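Local coordinates for putative PAS/PAC sensor protein (Nakamurella multipartita DSM 44233, PDB 6HMJ) that probably senses blue light through a flavin-binding light-oxygen-voltage domain and couples it to RNA binding and regulation of translation, at residues 135-146 with 172-183. Sequence-based numbering, arbitrary orientation.
Sequences TRSEIDQAKGIV and LRDLATGMIEGL
The Gln-141 amide turns one face to Ile-180, which sets CD1 4.0 Å from amide carbon CD, with CG2 over the same face, near NE2. Segments 135-146, on the long helix 114-149, and 172-183, on helix 172-185, lie in the ANTAR domain, a helical module generally associated with RNA binding, and cross at 59° with their axes 8.6 Å apart at closest approach. At the Glu-138 carboxylate, Thr-177 OG1 lies 2.5 Å from OE1, well out of the carboxylate plane. On the side of 135-146 turned from 172-183, the Arg-136 guanidinium has Asp-140 OD1 at its edge, in plane, but the ion pair is long. Ile-180 is a knob in a hole formed by Glu-138, Gln-141, Ala-142 and Ile-145. With an alanine in place of Glu-138, Thr-177 OG1 would probably be left without the carboxylate beside it. Close approach rests on small residues, Ala-142 CB meeting Ala-176 CB at 3.9 Å. Toward the start of both segments, the Ile-139 side chain crosses that of Leu-172 at about a right angle, and Thr-135 CG2 rests against Arg-173 CB. Helix 192-202 covers Met-179 and Leu-183, while Gln-141 and Ile-145 also pack on Met-147 of the second subunit. Met-179 bends at its thioether (chi3 85°), carrying CE between the helices to 3.5 Å from Ala-142 CB and 3.6 Å from Ile-145 CG2, with SD against Val-146 CG2.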
ATOM      1  N   THR A 135       9.841   6.976   1.582  1.00 71.23           N
ATOM      2  CA  THR A 135       9.334   6.997   0.216  1.00 70.29           C
ATOM      3  C   THR A 135       9.379   5.617  -0.426  1.00 69.10           C
ATOM      4  O   THR A 135       8.572   5.323  -1.315  1.00 68.52           O
ATOM      5  CB  THR A 135      10.145   7.989  -0.622  1.00 71.02           C
ATOM      6  OG1 THR A 135       9.828   9.328  -0.224  1.00 71.74           O
ATOM      7  CG2 THR A 135       9.857   7.812  -2.107  1.00 71.46           C
ATOM      8  N   ARG A 136      10.309   4.759  -0.003  1.00 70.70           N
ATOM      9  CA  ARG A 136      10.365   3.419  -0.579  1.00 72.41           C
ATOM     10  C   ARG A 136       9.234   2.553  -0.034  1.00 72.93           C
ATOM     11  O   ARG A 136       8.690   1.705  -0.751  1.00 72.13           O
ATOM     12  CB  ARG A 136      11.724   2.770  -0.305  1.00 75.28           C
ATOM     13  CG  ARG A 136      11.895   1.388  -0.941  1.00 78.01           C
ATOM     14  CD  ARG A 136      11.639   1.501  -2.445  1.00 81.06           C
ATOM     15  NE  ARG A 136      12.137   0.388  -3.256  1.00 84.10           N
ATOM     16  CZ  ARG A 136      13.289   0.391  -3.929  1.00 86.35           C
ATOM     17  NH1 ARG A 136      14.097   1.445  -3.894  1.00 86.08           N
ATOM     18  NH2 ARG A 136      13.633  -0.667  -4.651  1.00 87.49           N
ATOM     19  N   SER A 137       8.871   2.750   1.238  1.00 73.10           N
ATOM     20  CA  SER A 137       7.826   1.939   1.852  1.00 75.75           C
ATOM     21  C   SER A 137       6.459   2.230   1.242  1.00 74.55           C
ATOM     22  O   SER A 137       5.641   1.318   1.078  1.00 75.22           O
ATOM     23  CB  SER A 137       7.793   2.183   3.360  1.00 78.08           C
ATOM     24  OG  SER A 137       7.466   3.532   3.646  1.00 79.34           O
ATOM     25  N   GLU A 138       6.188   3.492   0.899  1.00 74.30           N
ATOM     26  CA  GLU A 138       4.899   3.820   0.303  1.00 73.60           C
ATOM     27  C   GLU A 138       4.806   3.301  -1.126  1.00 71.90           C
ATOM     28  O   GLU A 138       3.760   2.785  -1.538  1.00 71.57           O
ATOM     29  CB  GLU A 138       4.663   5.328   0.343  1.00 74.42           C
ATOM     30  CG  GLU A 138       4.227   5.838   1.702  1.00 78.73           C
ATOM     31  CD  GLU A 138       3.771   7.280   1.658  1.00 83.39           C
ATOM     32  OE1 GLU A 138       4.411   8.081   0.946  1.00 85.02           O
ATOM     33  OE2 GLU A 138       2.766   7.610   2.325  1.00 86.31           O
ATOM     34  N   ILE A 139       5.889   3.420  -1.896  1.00 68.21           N
ATOM     35  CA  ILE A 139       5.900   2.841  -3.234  1.00 67.35           C
ATOM     36  C   ILE A 139       5.711   1.332  -3.153  1.00 66.86           C
ATOM     37  O   ILE A 139       4.965   0.740  -3.942  1.00 66.27           O
ATOM     38  CB  ILE A 139       7.200   3.213  -3.970  1.00 68.62           C
ATOM     39  CG1 ILE A 139       7.227   4.721  -4.240  1.00 70.14           C
ATOM     40  CG2 ILE A 139       7.321   2.413  -5.266  1.00 69.48           C
ATOM     41  CD1 ILE A 139       8.471   5.210  -4.966  1.00 70.35           C
ATOM     42  N   ASP A 140       6.382   0.685  -2.198  1.00 68.27           N
ATOM     43  CA  ASP A 140       6.222  -0.755  -2.026  1.00 67.63           C
ATOM     44  C   ASP A 140       4.787  -1.110  -1.652  1.00 64.98           C
ATOM     45  O   ASP A 140       4.242  -2.108  -2.137  1.00 63.71           O
ATOM     46  CB  ASP A 140       7.197  -1.267  -0.965  1.00 69.02           C
ATOM     47  CG  ASP A 140       8.631  -1.299  -1.461  1.00 68.83           C
ATOM     48  OD1 ASP A 140       8.831  -1.301  -2.694  1.00 68.32           O
ATOM     49  OD2 ASP A 140       9.555  -1.324  -0.620  1.00 69.42           O
ATOM     50  N   GLN A 141       4.162  -0.311  -0.783  1.00 63.76           N
ATOM     51  CA  GLN A 141       2.771  -0.560  -0.418  1.00 63.70           C
ATOM     52  C   GLN A 141       1.854  -0.374  -1.622  1.00 62.56           C
ATOM     53  O   GLN A 141       0.986  -1.211  -1.894  1.00 61.69           O
ATOM     54  CB  GLN A 141       2.351   0.365   0.724  1.00 63.55           C
ATOM     55  CG  GLN A 141       0.925   0.142   1.207  1.00 63.71           C
ATOM     56  CD  GLN A 141       0.580   0.989   2.415  1.00 64.90           C
ATOM     57  OE1 GLN A 141       1.445   1.645   2.992  1.00 67.46           O
ATOM     58  NE2 GLN A 141      -0.690   0.984   2.798  1.00 64.65           N
ATOM     59  N   ALA A 142       2.033   0.727  -2.357  1.00 62.25           N
ATOM     60  CA  ALA A 142       1.219   0.962  -3.544  1.00 60.00           C
ATOM     61  C   ALA A 142       1.466  -0.114  -4.593  1.00 59.02           C
ATOM     62  O   ALA A 142       0.532  -0.553  -5.274  1.00 58.70           O
ATOM     63  CB  ALA A 142       1.504   2.351  -4.116  1.00 58.26           C
ATOM     64  N   LYS A 143       2.722  -0.550  -4.745  1.00 57.93           N
ATOM     65  CA  LYS A 143       3.008  -1.630  -5.680  1.00 60.00           C
ATOM     66  C   LYS A 143       2.203  -2.873  -5.319  1.00 60.46           C
ATOM     67  O   LYS A 143       1.626  -3.528  -6.194  1.00 59.54           O
ATOM     68  CB  LYS A 143       4.500  -1.972  -5.672  1.00 62.73           C
ATOM     69  CG  LYS A 143       4.899  -2.962  -6.764  1.00 65.40           C
ATOM     70  CD  LYS A 143       6.304  -3.534  -6.582  1.00 68.23           C
ATOM     71  CE  LYS A 143       7.400  -2.493  -6.521  1.00 70.61           C
ATOM     72  NZ  LYS A 143       8.729  -3.167  -6.403  1.00 72.51           N
ATOM     73  N   GLY A 144       2.142  -3.202  -4.027  1.00 62.89           N
ATOM     74  CA  GLY A 144       1.390  -4.370  -3.601  1.00 63.50           C
ATOM     75  C   GLY A 144      -0.106  -4.202  -3.772  1.00 63.45           C
ATOM     76  O   GLY A 144      -0.806  -5.144  -4.154  1.00 65.46           O
ATOM     77  N   ILE A 145      -0.621  -3.005  -3.481  1.00 59.58           N
ATOM     78  CA  ILE A 145      -2.044  -2.740  -3.668  1.00 55.77           C
ATOM     79  C   ILE A 145      -2.437  -2.981  -5.121  1.00 53.27           C
ATOM     80  O   ILE A 145      -3.451  -3.627  -5.411  1.00 52.36           O
ATOM     81  CB  ILE A 145      -2.385  -1.307  -3.222  1.00 55.12           C
ATOM     82  CG1 ILE A 145      -2.304  -1.197  -1.699  1.00 57.17           C
ATOM     83  CG2 ILE A 145      -3.769  -0.912  -3.712  1.00 56.17           C
ATOM     84  CD1 ILE A 145      -2.448   0.217  -1.170  1.00 58.21           C
ATOM     85  N   VAL A 146      -1.641  -2.457  -6.055  1.00 52.67           N
ATOM     86  CA  VAL A 146      -1.934  -2.648  -7.472  1.00 50.80           C
ATOM     87  C   VAL A 146      -1.811  -4.118  -7.853  1.00 49.65           C
ATOM     88  O   VAL A 146      -2.618  -4.639  -8.632  1.00 49.07           O
ATOM     89  CB  VAL A 146      -1.009  -1.760  -8.326  1.00 50.09           C
ATOM     90  CG1 VAL A 146      -1.080  -2.165  -9.789  1.00 48.68           C
ATOM     91  CG2 VAL A 146      -1.381  -0.291  -8.155  1.00 50.07           C
ATOM     92  N   LEU A 172       6.618   9.369  -9.337  1.00 67.48           N
ATOM     93  CA  LEU A 172       6.159   8.076  -8.849  1.00 66.02           C
ATOM     94  C   LEU A 172       5.840   8.090  -7.362  1.00 67.63           C
ATOM     95  O   LEU A 172       4.827   7.523  -6.938  1.00 69.19           O
ATOM     96  CB  LEU A 172       7.220   7.011  -9.135  1.00 65.39           C
ATOM     97  CG  LEU A 172       6.952   5.619  -8.565  1.00 65.33           C
ATOM     98  CD1 LEU A 172       5.622   5.092  -9.069  1.00 63.96           C
ATOM     99  CD2 LEU A 172       8.080   4.662  -8.916  1.00 65.65           C
ATOM    100  N   ARG A 173       6.689   8.727  -6.555  1.00 69.73           N
ATOM    101  CA  ARG A 173       6.458   8.730  -5.114  1.00 71.68           C
ATOM    102  C   ARG A 173       5.222   9.547  -4.758  1.00 70.24           C
ATOM    103  O   ARG A 173       4.468   9.178  -3.850  1.00 68.79           O
ATOM    104  CB  ARG A 173       7.687   9.261  -4.377  1.00 75.67           C
ATOM    105  CG  ARG A 173       8.064  10.692  -4.709  1.00 80.19           C
ATOM    106  CD  ARG A 173       9.330  11.099  -3.973  1.00 85.18           C
ATOM    107  NE  ARG A 173       9.699  12.489  -4.233  1.00 89.84           N
ATOM    108  CZ  ARG A 173      10.483  12.893  -5.231  1.00 92.36           C
ATOM    109  NH1 ARG A 173      10.995  12.018  -6.087  1.00 92.81           N
ATOM    110  NH2 ARG A 173      10.753  14.183  -5.373  1.00 93.78           N
ATOM    111  N   ASP A 174       4.990  10.655  -5.467  1.00 70.15           N
ATOM    112  CA  ASP A 174       3.792  11.449  -5.215  1.00 71.18           C
ATOM    113  C   ASP A 174       2.539  10.690  -5.628  1.00 69.08           C
ATOM    114  O   ASP A 174       1.525  10.721  -4.922  1.00 69.29           O
ATOM    115  CB  ASP A 174       3.873  12.781  -5.957  1.00 72.97           C
ATOM    116  CG  ASP A 174       5.020  13.639  -5.483  1.00 73.50           C
ATOM    117  OD1 ASP A 174       5.355  13.566  -4.283  1.00 73.30           O
ATOM    118  OD2 ASP A 174       5.578  14.392  -6.309  1.00 74.07           O
ATOM    119  N   LEU A 175       2.590  10.003  -6.770  1.00 67.58           N
ATOM    120  CA  LEU A 175       1.471   9.164  -7.180  1.00 64.81           C
ATOM    121  C   LEU A 175       1.174   8.109  -6.121  1.00 64.66           C
ATOM    122  O   LEU A 175       0.019   7.916  -5.724  1.00 66.89           O
ATOM    123  CB  LEU A 175       1.777   8.498  -8.522  1.00 63.32           C
ATOM    124  CG  LEU A 175       0.644   7.637  -9.092  1.00 63.15           C
ATOM    125  CD1 LEU A 175      -0.360   8.511  -9.837  1.00 64.04           C
ATOM    126  CD2 LEU A 175       1.183   6.530  -9.988  1.00 62.49           C
ATOM    127  N   ALA A 176       2.213   7.410  -5.658  1.00 61.96           N
ATOM    128  CA  ALA A 176       2.028   6.358  -4.665  1.00 63.26           C
ATOM    129  C   ALA A 176       1.310   6.885  -3.430  1.00 64.03           C
ATOM    130  O   ALA A 176       0.349   6.274  -2.947  1.00 64.77           O
ATOM    131  CB  ALA A 176       3.382   5.758  -4.284  1.00 65.00           C
ATOM    132  N   THR A 177       1.760   8.023  -2.900  1.00 65.43           N
ATOM    133  CA  THR A 177       1.097   8.604  -1.739  1.00 66.41           C
ATOM    134  C   THR A 177      -0.340   8.988  -2.060  1.00 67.17           C
ATOM    135  O   THR A 177      -1.249   8.751  -1.257  1.00 67.52           O
ATOM    136  CB  THR A 177       1.873   9.824  -1.244  1.00 66.80           C
ATOM    137  OG1 THR A 177       3.128   9.402  -0.702  1.00 67.11           O
ATOM    138  CG2 THR A 177       1.085  10.562  -0.166  1.00 67.75           C
ATOM    139  N   GLY A 178      -0.566   9.578  -3.235  1.00 66.49           N
ATOM    140  CA  GLY A 178      -1.915   9.966  -3.606  1.00 66.28           C
ATOM    141  C   GLY A 178      -2.845   8.777  -3.747  1.00 65.66           C
ATOM    142  O   GLY A 178      -4.018   8.848  -3.371  1.00 66.43           O
ATOM    143  N   MET A 179      -2.335   7.668  -4.286  1.00 64.41           N
ATOM    144  CA  MET A 179      -3.166   6.485  -4.468  1.00 63.23           C
ATOM    145  C   MET A 179      -3.551   5.871  -3.127  1.00 65.01           C
ATOM    146  O   MET A 179      -4.684   5.405  -2.953  1.00 65.43           O
ATOM    147  CB  MET A 179      -2.431   5.455  -5.327  1.00 60.10           C
ATOM    148  CG  MET A 179      -3.284   4.267  -5.731  1.00 58.88           C
ATOM    149  SD  MET A 179      -2.298   2.862  -6.276  1.00 58.01           S
ATOM    150  CE  MET A 179      -1.955   2.093  -4.695  1.00 59.82           C
ATOM    151  N   ILE A 180      -2.623   5.857  -2.169  1.00 64.75           N
ATOM    152  CA  ILE A 180      -2.907   5.258  -0.870  1.00 65.99           C
ATOM    153  C   ILE A 180      -3.890   6.122  -0.091  1.00 69.00           C
ATOM    154  O   ILE A 180      -4.913   5.637   0.405  1.00 70.52           O
ATOM    155  CB  ILE A 180      -1.598   5.038  -0.089  1.00 65.18           C
ATOM    156  CG1 ILE A 180      -0.674   4.097  -0.869  1.00 63.58           C
ATOM    157  CG2 ILE A 180      -1.892   4.480   1.296  1.00 67.47           C
ATOM    158  CD1 ILE A 180       0.721   3.969  -0.287  1.00 63.30           C
ATOM    159  N   GLU A 181      -3.593   7.418   0.030  1.00 70.94           N
ATOM    160  CA  GLU A 181      -4.504   8.325   0.721  1.00 73.94           C
ATOM    161  C   GLU A 181      -5.874   8.343   0.053  1.00 73.63           C
ATOM    162  O   GLU A 181      -6.905   8.291   0.733  1.00 74.03           O
ATOM    163  CB  GLU A 181      -3.901   9.729   0.765  1.00 77.00           C
ATOM    164  CG  GLU A 181      -2.637   9.825   1.613  1.00 80.99           C
ATOM    165  CD  GLU A 181      -1.951  11.175   1.501  1.00 85.19           C
ATOM    166  OE1 GLU A 181      -2.387  11.998   0.670  1.00 86.86           O
ATOM    167  OE2 GLU A 181      -0.974  11.411   2.244  1.00 86.28           O
ATOM    168  N   GLY A 182      -5.904   8.413  -1.279  1.00 71.15           N
ATOM    169  CA  GLY A 182      -7.177   8.478  -1.980  1.00 70.60           C
ATOM    170  C   GLY A 182      -7.989   7.207  -1.826  1.00 70.02           C
ATOM    171  O   GLY A 182      -9.195   7.252  -1.561  1.00 71.17           O
ATOM    172  N   LEU A 183      -7.340   6.053  -1.999  1.00 67.31           N
ATOM    173  CA  LEU A 183      -8.034   4.779  -1.844  1.00 64.01           C
ATOM    174  C   LEU A 183      -8.611   4.640  -0.441  1.00 64.64           C
ATOM    175  O   LEU A 183      -9.734   4.151  -0.268  1.00 63.65           O
ATOM    176  CB  LEU A 183      -7.078   3.625  -2.151  1.00 60.14           C
ATOM    177  CG  LEU A 183      -7.602   2.206  -1.926  1.00 58.27           C
ATOM    178  CD1 LEU A 183      -8.778   1.908  -2.838  1.00 58.77           C
ATOM    179  CD2 LEU A 183      -6.491   1.197  -2.142  1.00 55.67           C
TER